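Side-chain contacts in TAF6 (Antonospora locustae, PDB 4ATG), which is probably a subunit of the general transcription factor TFIID, its HEAT-repeat C-terminal domain probably taking part in forming the complex with Taf9: residues S50-K55 against A60-T65; A68-L73 against P90-C95; G152-L157 against T167-H172. One frame throughout, in Å; residues are numbered along the deposited sequence. Where two conformers were deposited one is given.

All three contacts join helices of one all-helical HEAT-repeat domain, and they follow each other along the chain. Contacts 1 and 2 adjoin, their centres about 9 Å apart, and both use helix 60-75: its first turns pack against helix 42-55 and its middle reaches helix 85-97. A polar junction ties them together, with Ser50 OG 2.7 Å from Tyr70 OH in a probable hydrogen bond, while Ile53 of contact 1 packs on Ser91 and Cys95 of contact 2. Contact 3 stands apart, its centre about 25 Å from that of contact 1, on the opposite side of the chain's centre, and about 21 Å from that of contact 2.

Contact 1 (S50-K55 against A60-T65); sequences SELILK and AEVLKT
Leu52 carries CG anti to its backbone N (chi1 -177°) and Val62 does the same with CG1 (chi1 176°), and these branches meet: the Val62 CG1 methyl lies 4.1 Å from Leu52 CD2 and as near to Leu52 CG, the two side chains set nearly perpendicular. Next to this pair, Leu63 extends CD2 over the backbone of Ile53. Leu63 CD2 lies 3.8 Å from Ile53 O and 4.0 Å from Ile53 CA, and it also touches Ile53 CG1 and CG2, the CG2 approach being 4.1 Å. Thus it sits on the root of the isoleucine side chain and on its carbonyl. Ile53 CA and Leu63 CA, the closest CA pair of the two segments, are 6.0 Å apart. No hydrogen bond crosses the contact. Helices 42-55 and 60-75, joined by a short turn, form a helical hairpin within the HEAT-repeat domain. Within helix 60-75, Lys64 NZ forms a salt bridge with Glu61 OE2, meeting it on its syn side at 3.0 Å. Beyond the hairpin, Leu63 packs onto Val106 of helix 104-121.

Contact 2 (A68-L73 against P90-C95); sequences ALYFSL and PSLLTC
Tyr70 lays one edge of its ring along Ser91 and Leu92, with the phenol oxygen reaching the serine and the flank of the ring meeting the leucine. Tyr70 OH and Ser91 OG are 2.7 Å apart, a short hydrogen bond in which either hydroxyl could be the donor. Ser91 OG lies in the plane of the ring, at its edge, and is also 3.4 Å from Tyr70 CE2. On the same edge, nearer the root of the ring, Tyr70 CD2 touches Leu92 CD2 at 3.8 Å and Leu92 CG at 4.0 Å, the two side chains lying alongside one another head to tail. The serine hydroxyl is turned anti to the backbone N (chi1 -175°), which carries it off its own helix to the phenol. These two buried hydroxyls thereby satisfy one another between segments whose closest CA atoms, those of Tyr70 and Leu92, are 8.6 Å apart. A phenylalanine in place of Tyr70 would probably leave the buried Ser91 hydroxyl without this partner. Further along helix 85-97, Thr94 OG1 bonds back to Pro90 O at 3.0 Å, approaching from the opposite face of the carbonyl plane to Thr94 N. The contact bridges helices 60-75 and 85-97 close to the centre of the chain; helix 42-55 packs Ile49 on Tyr70, while helix 104-121 places Ile113 and Ile117 against Leu92.

Contact 3 (G152-L157 against T167-H172); sequences GALYCL and TVIREH
Ile169 reaches from helix 162-179 between Leu154 and Leu157 of helix 147-160. Its CB directs the longer branch with CG1 anti to the carbonyl carbon (chi1 -57°). From CB, the short branch Ile169 CG2 comes within 4.1 Å of Leu154 CD1, while on the long branch Ile169 CG1 runs between the two leucines, 3.9 Å from Leu154 CD1 and 4.1 Å from Leu157 CB. The tip, Ile169 CD1, touches both at equal range: Leu154 CD1 and Leu157 CB each lie 3.8 Å from it. Beside this, the ends of Leu157 straddle Val168 CG1, which stands 4.0 Å from Leu157 CD1 and about as near to CD2, one side chain lying squarely across the other. The contact is wholly apolar; the axes of the two segments approach to 10.8 Å and their directions differ by 127°, an oblique crossing. A wider pi-type turn lies at 167-169, and one turn on, the His172 ring sends ND1 back to a lone pair of Val168 O, in the carbonyl plane. This packing belongs to the HEAT-repeat array near the C-terminal end of the chain. Helix 183-194 adds Val185, Leu188 and Leu189 around Leu154, with Leu189 also on Ile169, and helix 128-140 brings Leu136 against Leu157 and Lys137 against Val168.

Contact 1 (S50-K55 against A60-T65)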
loop_
_atom_site.group_PDB
_atom_site.type_symbol
_atom_site.label_atom_id
_atom_site.label_comp_id
_atom_site.label_asym_id
_atom_site.label_seq_id
_atom_site.Cartn_x
_atom_site.Cartn_y
_atom_site.Cartn_z
ATOM N N SER A 50 4.386 -0.495 -9.700
ATOM C CA SER A 50 2.937 -0.225 -9.788
ATOM C C SER A 50 2.309 -1.046 -10.895
ATOM O O SER A 50 1.242 -1.631 -10.697
ATOM C CB SER A 50 2.666 1.253 -10.057
ATOM O OG SER A 50 3.054 2.030 -8.944
ATOM N N GLU A 51 2.984 -1.115 -12.071
ATOM C CA GLU A 51 2.484 -1.885 -13.222
ATOM C C GLU A 51 2.490 -3.381 -12.933
ATOM O O GLU A 51 1.557 -4.092 -13.298
ATOM C CB GLU A 51 3.310 -1.584 -14.491
ATOM C CG GLU A 51 2.970 -0.250 -15.137
ATOM C CD GLU A 51 3.898 0.235 -16.239
ATOM O OE1 GLU A 51 4.980 -0.366 -16.439
ATOM O OE2 GLU A 51 3.548 1.250 -16.885
ATOM N N LEU A 52 3.522 -3.858 -12.242
ATOM C CA LEU A 52 3.627 -5.277 -11.900
ATOM C C LEU A 52 2.513 -5.672 -10.927
ATOM O O LEU A 52 1.913 -6.728 -11.117
ATOM C CB LEU A 52 5.037 -5.572 -11.324
ATOM C CG LEU A 52 5.358 -7.035 -10.969
ATOM C CD1 LEU A 52 5.213 -7.976 -12.189
ATOM C CD2 LEU A 52 6.761 -7.136 -10.365
ATOM N N ILE A 53 2.181 -4.812 -9.928
ATOM C CA ILE A 53 1.086 -5.108 -8.989
ATOM C C ILE A 53 -0.226 -5.310 -9.760
ATOM O O ILE A 53 -0.954 -6.258 -9.482
ATOM C CB ILE A 53 0.973 -3.991 -7.920
ATOM C CG1 ILE A 53 2.033 -4.208 -6.795
ATOM C CG2 ILE A 53 -0.454 -3.866 -7.334
ATOM C CD1 ILE A 53 2.386 -2.898 -6.049
ATOM N N LEU A 54 -0.517 -4.434 -10.754
ATOM C CA LEU A 54 -1.756 -4.547 -11.556
ATOM C C LEU A 54 -1.843 -5.852 -12.327
ATOM O O LEU A 54 -2.938 -6.336 -12.605
ATOM C CB LEU A 54 -1.917 -3.340 -12.508
ATOM C CG LEU A 54 -1.990 -1.934 -11.852
ATOM C CD1 LEU A 54 -2.175 -0.854 -12.912
ATOM C CD2 LEU A 54 -3.115 -1.851 -10.800
ATOM N N LYS A 55 -0.688 -6.435 -12.642
ATOM C CA LYS A 55 -0.589 -7.694 -13.398
ATOM C C LYS A 55 -0.500 -8.917 -12.489
ATOM O O LYS A 55 -0.594 -10.043 -12.984
ATOM C CB LYS A 55 0.678 -7.646 -14.280
ATOM C CG LYS A 55 0.511 -6.834 -15.549
ATOM C CD LYS A 55 1.850 -6.547 -16.197
ATOM C CE LYS A 55 1.708 -5.726 -17.459
ATOM N NZ LYS A 55 3.018 -5.179 -17.901
ATOM N N ALA A 60 0.184 -13.719 -4.747
ATOM C CA ALA A 60 0.331 -13.164 -3.391
ATOM C C ALA A 60 1.780 -12.896 -3.027
ATOM O O ALA A 60 2.079 -11.827 -2.498
ATOM C CB ALA A 60 -0.310 -14.093 -2.360
ATOM N N GLU A 61 2.691 -13.840 -3.350
ATOM C CA GLU A 61 4.108 -13.666 -3.037
ATOM C C GLU A 61 4.743 -12.516 -3.827
ATOM O O GLU A 61 5.531 -11.763 -3.260
ATOM C CB GLU A 61 4.883 -14.996 -3.134
ATOM C CG GLU A 61 4.406 -16.022 -2.101
ATOM C CD GLU A 61 4.374 -15.529 -0.657
ATOM O OE1 GLU A 61 5.429 -15.067 -0.164
ATOM O OE2 GLU A 61 3.284 -15.563 -0.033
ATOM N N VAL A 62 4.334 -12.324 -5.091
ATOM C CA VAL A 62 4.841 -11.178 -5.896
ATOM C C VAL A 62 4.325 -9.882 -5.302
ATOM O O VAL A 62 5.109 -8.954 -5.111
ATOM C CB VAL A 62 4.525 -11.313 -7.414
ATOM C CG1 VAL A 62 4.964 -10.073 -8.203
ATOM C CG2 VAL A 62 5.182 -12.567 -7.996
ATOM N N LEU A 63 3.041 -9.845 -4.903
ATOM C CA LEU A 63 2.464 -8.625 -4.303
ATOM C C LEU A 63 3.189 -8.261 -3.020
ATOM O O LEU A 63 3.497 -7.087 -2.795
ATOM C CB LEU A 63 0.960 -8.798 -4.023
ATOM C CG LEU A 63 0.033 -8.927 -5.251
ATOM C CD1 LEU A 63 -1.373 -9.164 -4.822
ATOM C CD2 LEU A 63 0.064 -7.698 -6.116
ATOM N N LYS A 64 3.507 -9.272 -2.188
ATOM C CA LYS A 64 4.249 -9.029 -0.943
ATOM C C LYS A 64 5.637 -8.462 -1.203
ATOM O O LYS A 64 6.064 -7.556 -0.483
ATOM C CB LYS A 64 4.352 -10.297 -0.100
ATOM C CG LYS A 64 3.021 -10.707 0.503
ATOM C CD LYS A 64 3.208 -11.978 1.322
ATOM C CE LYS A 64 1.882 -12.626 1.644
ATOM N NZ LYS A 64 2.083 -13.963 2.249
ATOM N N THR A 65 6.333 -8.966 -2.238
ATOM C CA THR A 65 7.653 -8.440 -2.647
ATOM C C THR A 65 7.529 -6.989 -3.097
ATOM O O THR A 65 8.362 -6.185 -2.712
ATOM C CB THR A 65 8.275 -9.327 -3.750
ATOM O OG1 THR A 65 8.424 -10.636 -3.206
ATOM C CG2 THR A 65 9.660 -8.851 -4.193
#

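Contact 2 (A68-L73 against P90-C95)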
loop_
_atom_site.group_PDB
_atom_site.type_symbol
_atom_site.label_atom_id
_atom_site.label_comp_id
_atom_site.label_asym_id
_atom_site.label_seq_id
_atom_site.Cartn_x
_atom_site.Cartn_y
_atom_site.Cartn_z
ATOM N N ALA A 68 7.091 -4.734 -0.117
ATOM C CA ALA A 68 8.378 -4.680 0.605
ATOM C C ALA A 68 9.370 -3.797 -0.124
ATOM O O ALA A 68 10.109 -3.087 0.543
ATOM C CB ALA A 68 8.945 -6.085 0.791
ATOM N N LEU A 69 9.368 -3.803 -1.491
ATOM C CA LEU A 69 10.265 -2.927 -2.266
ATOM C C LEU A 69 9.877 -1.468 -2.051
ATOM O O LEU A 69 10.753 -0.599 -1.937
ATOM C CB LEU A 69 10.234 -3.285 -3.752
ATOM C CG LEU A 69 10.897 -4.644 -4.120
ATOM C CD1 LEU A 69 10.609 -4.973 -5.586
ATOM C CD2 LEU A 69 12.394 -4.568 -3.943
ATOM N N TYR A 70 8.573 -1.170 -2.014
ATOM C CA TYR A 70 8.169 0.226 -1.736
ATOM C C TYR A 70 8.692 0.661 -0.362
ATOM O O TYR A 70 9.218 1.766 -0.220
ATOM C CB TYR A 70 6.653 0.372 -1.711
ATOM C CG TYR A 70 5.974 0.434 -3.066
ATOM C CD1 TYR A 70 6.620 0.987 -4.175
ATOM C CD2 TYR A 70 4.658 0.012 -3.220
ATOM C CE1 TYR A 70 5.969 1.100 -5.409
ATOM C CE2 TYR A 70 3.995 0.134 -4.439
ATOM C CZ TYR A 70 4.660 0.661 -5.533
ATOM O OH TYR A 70 3.997 0.737 -6.729
ATOM N N PHE A 71 8.533 -0.199 0.650
ATOM C CA PHE A 71 8.974 0.127 2.009
ATOM C C PHE A 71 10.483 0.310 2.053
ATOM O O PHE A 71 10.976 1.163 2.785
ATOM C CB PHE A 71 8.504 -0.972 3.000
ATOM C CG PHE A 71 8.674 -0.581 4.459
ATOM C CD1 PHE A 71 8.229 0.656 4.923
ATOM C CD2 PHE A 71 9.299 -1.438 5.357
ATOM C CE1 PHE A 71 8.392 1.022 6.271
ATOM C CE2 PHE A 71 9.463 -1.071 6.702
ATOM C CZ PHE A 71 9.012 0.155 7.144
ATOM N N SER A 72 11.235 -0.491 1.271
ATOM C CA SER A 72 12.698 -0.351 1.244
ATOM C C SER A 72 13.056 1.037 0.720
ATOM O O SER A 72 13.905 1.698 1.295
ATOM C CB SER A 72 13.341 -1.399 0.333
ATOM O OG SER A 72 13.391 -2.686 0.930
ATOM N N LEU A 73 12.422 1.468 -0.377
ATOM C CA LEU A 73 12.740 2.793 -0.958
ATOM C C LEU A 73 12.332 3.913 0.019
ATOM O O LEU A 73 13.088 4.875 0.222
ATOM C CB LEU A 73 11.995 2.954 -2.291
ATOM C CG LEU A 73 12.501 2.112 -3.477
ATOM C CD1 LEU A 73 11.573 2.328 -4.701
ATOM C CD2 LEU A 73 13.915 2.499 -3.858
ATOM N N PRO A 90 -1.359 5.451 -3.866
ATOM C CA PRO A 90 -2.472 4.789 -4.572
ATOM C C PRO A 90 -2.157 3.346 -4.978
ATOM O O PRO A 90 -3.054 2.520 -4.947
ATOM C CB PRO A 90 -2.772 5.713 -5.759
ATOM C CG PRO A 90 -1.572 6.500 -5.961
ATOM C CD PRO A 90 -0.889 6.633 -4.623
ATOM N N SER A 91 -0.876 3.018 -5.233
ATOM C CA SER A 91 -0.465 1.653 -5.584
ATOM C C SER A 91 -0.607 0.739 -4.342
ATOM O O SER A 91 -1.138 -0.359 -4.438
ATOM C CB SER A 91 0.970 1.646 -6.085
ATOM O OG SER A 91 1.309 0.346 -6.521
ATOM N N LEU A 92 -0.163 1.215 -3.175
ATOM C CA LEU A 92 -0.379 0.485 -1.933
ATOM C C LEU A 92 -1.868 0.355 -1.644
ATOM O O LEU A 92 -2.304 -0.711 -1.231
ATOM C CB LEU A 92 0.279 1.206 -0.782
ATOM C CG LEU A 92 1.800 1.105 -0.676
ATOM C CD1 LEU A 92 2.291 2.133 0.389
ATOM C CD2 LEU A 92 2.225 -0.327 -0.325
ATOM N N LEU A 93 -2.649 1.415 -1.861
ATOM C CA LEU A 93 -4.098 1.342 -1.627
ATOM C C LEU A 93 -4.796 0.344 -2.537
ATOM O O LEU A 93 -5.754 -0.297 -2.097
ATOM C CB LEU A 93 -4.757 2.725 -1.704
ATOM C CG LEU A 93 -4.400 3.677 -0.559
ATOM C CD1 LEU A 93 -4.862 5.061 -0.879
ATOM C CD2 LEU A 93 -5.033 3.225 0.774
ATOM N N THR A 94 -4.286 0.149 -3.782
ATOM C CA THR A 94 -4.826 -0.875 -4.705
ATOM C C THR A 94 -4.650 -2.272 -4.056
ATOM O O THR A 94 -5.529 -3.116 -4.176
ATOM C CB THR A 94 -4.115 -0.787 -6.046
ATOM O OG1 THR A 94 -4.437 0.474 -6.641
ATOM C CG2 THR A 94 -4.492 -1.918 -6.998
ATOM N N CYS A 95 -3.525 -2.499 -3.359
ATOM C CA CYS A 95 -3.294 -3.784 -2.669
ATOM C C CYS A 95 -4.190 -3.956 -1.464
ATOM O O CYS A 95 -4.481 -5.091 -1.086
ATOM C CB CYS A 95 -1.830 -3.948 -2.289
ATOM S SG CYS A 95 -0.724 -4.051 -3.707
#

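Contact 3 (G152-L157 against T167-H172)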
loop_
_atom_site.group_PDB
_atom_site.type_symbol
_atom_site.label_atom_id
_atom_site.label_comp_id
_atom_site.label_asym_id
_atom_site.label_seq_id
_atom_site.Cartn_x
_atom_site.Cartn_y
_atom_site.Cartn_z
ATOM N N GLY A 152 -10.460 -4.905 3.762
ATOM C CA GLY A 152 -9.142 -4.279 3.635
ATOM C C GLY A 152 -9.235 -2.808 4.006
ATOM O O GLY A 152 -8.443 -2.315 4.818
ATOM N N ALA A 153 -10.232 -2.107 3.443
ATOM C CA ALA A 153 -10.454 -0.673 3.699
ATOM C C ALA A 153 -10.662 -0.398 5.190
ATOM O O ALA A 153 -9.994 0.476 5.732
ATOM C CB ALA A 153 -11.636 -0.168 2.898
ATOM N N LEU A 154 -11.532 -1.181 5.862
ATOM C CA LEU A 154 -11.768 -1.023 7.300
ATOM C C LEU A 154 -10.522 -1.359 8.132
ATOM O O LEU A 154 -10.211 -0.627 9.073
ATOM C CB LEU A 154 -12.960 -1.883 7.774
ATOM C CG LEU A 154 -13.331 -1.708 9.268
ATOM C CD1 LEU A 154 -13.623 -0.231 9.627
ATOM C CD2 LEU A 154 -14.491 -2.601 9.649
ATOM N N TYR A 155 -9.812 -2.448 7.790
ATOM C CA TYR A 155 -8.586 -2.827 8.504
ATOM C C TYR A 155 -7.603 -1.674 8.474
ATOM O O TYR A 155 -7.062 -1.321 9.516
ATOM C CB TYR A 155 -7.929 -4.077 7.898
ATOM C CG TYR A 155 -6.695 -4.477 8.669
ATOM C CD1 TYR A 155 -6.798 -5.191 9.859
ATOM C CD2 TYR A 155 -5.428 -4.072 8.256
ATOM C CE1 TYR A 155 -5.671 -5.508 10.612
ATOM C CE2 TYR A 155 -4.288 -4.383 9.006
ATOM C CZ TYR A 155 -4.420 -5.106 10.181
ATOM O OH TYR A 155 -3.320 -5.442 10.927
ATOM N N CYS A 156 -7.394 -1.068 7.290
ATOM C CA CYS A 156 -6.463 0.056 7.158
ATOM C C CYS A 156 -6.892 1.242 8.018
ATOM O O CYS A 156 -6.071 1.737 8.785
ATOM C CB CYS A 156 -6.272 0.461 5.702
ATOM S SG CYS A 156 -4.902 1.613 5.446
ATOM N N LEU A 157 -8.191 1.638 7.956
ATOM C CA LEU A 157 -8.710 2.713 8.795
ATOM C C LEU A 157 -8.466 2.431 10.274
ATOM O O LEU A 157 -8.041 3.325 11.023
ATOM C CB LEU A 157 -10.226 2.867 8.584
ATOM C CG LEU A 157 -10.655 3.598 7.289
ATOM C CD1 LEU A 157 -12.157 3.482 7.079
ATOM C CD2 LEU A 157 -10.275 5.092 7.341
ATOM N N THR A 167 -13.495 9.134 14.834
ATOM C CA THR A 167 -14.234 9.962 13.898
ATOM C C THR A 167 -14.879 9.045 12.859
ATOM O O THR A 167 -16.012 8.624 13.078
ATOM C CB THR A 167 -13.434 11.177 13.411
ATOM O OG1 THR A 167 -12.206 10.749 12.821
ATOM C CG2 THR A 167 -13.154 12.174 14.526
ATOM N N VAL A 168 -14.112 8.601 11.865
ATOM C CA VAL A 168 -14.505 7.759 10.723
ATOM C C VAL A 168 -15.259 6.451 11.058
ATOM O O VAL A 168 -16.373 6.251 10.580
ATOM C CB VAL A 168 -13.324 7.527 9.723
ATOM C CG1 VAL A 168 -13.802 6.867 8.434
ATOM C CG2 VAL A 168 -12.581 8.829 9.407
ATOM N N ILE A 169 -14.651 5.553 11.817
ATOM C CA ILE A 169 -15.265 4.251 12.101
ATOM C C ILE A 169 -16.512 4.325 12.978
ATOM O O ILE A 169 -17.586 3.855 12.562
ATOM C CB ILE A 169 -14.197 3.236 12.590
ATOM C CG1 ILE A 169 -13.072 3.115 11.527
ATOM C CG2 ILE A 169 -14.840 1.882 12.882
ATOM C CD1 ILE A 169 -11.926 2.265 11.973
ATOM N N ARG A 170 -16.377 4.936 14.173
ATOM C CA ARG A 170 -17.478 5.113 15.131
ATOM C C ARG A 170 -18.703 5.819 14.506
ATOM O O ARG A 170 -19.832 5.371 14.713
ATOM C CB ARG A 170 -16.983 5.847 16.391
ATOM C CG ARG A 170 -17.842 5.601 17.628
ATOM C CD ARG A 170 -17.184 6.055 18.932
ATOM N NE ARG A 170 -15.948 5.327 19.247
ATOM C CZ ARG A 170 -15.902 4.107 19.777
ATOM N NH1 ARG A 170 -17.023 3.446 20.040
ATOM N NH2 ARG A 170 -14.736 3.532 20.031
ATOM N N GLU A 171 -18.470 6.870 13.704
ATOM C CA GLU A 171 -19.520 7.646 13.027
ATOM C C GLU A 171 -20.331 6.855 12.000
ATOM O O GLU A 171 -21.505 7.152 11.814
ATOM C CB GLU A 171 -18.907 8.874 12.332
ATOM C CG GLU A 171 -18.993 10.152 13.148
ATOM C CD GLU A 171 -20.282 10.922 12.943
ATOM O OE1 GLU A 171 -20.394 11.631 11.917
ATOM O OE2 GLU A 171 -21.185 10.810 13.805
ATOM N N HIS A 172 -19.706 5.886 11.303
ATOM C CA HIS A 172 -20.366 5.142 10.227
ATOM C C HIS A 172 -20.702 3.682 10.523
ATOM O O HIS A 172 -21.302 3.021 9.671
ATOM C CB HIS A 172 -19.519 5.229 8.949
ATOM C CG HIS A 172 -19.378 6.613 8.392
ATOM N ND1 HIS A 172 -18.220 7.352 8.580
ATOM C CD2 HIS A 172 -20.241 7.337 7.642
ATOM C CE1 HIS A 172 -18.413 8.495 7.938
ATOM N NE2 HIS A 172 -19.611 8.530 7.352
#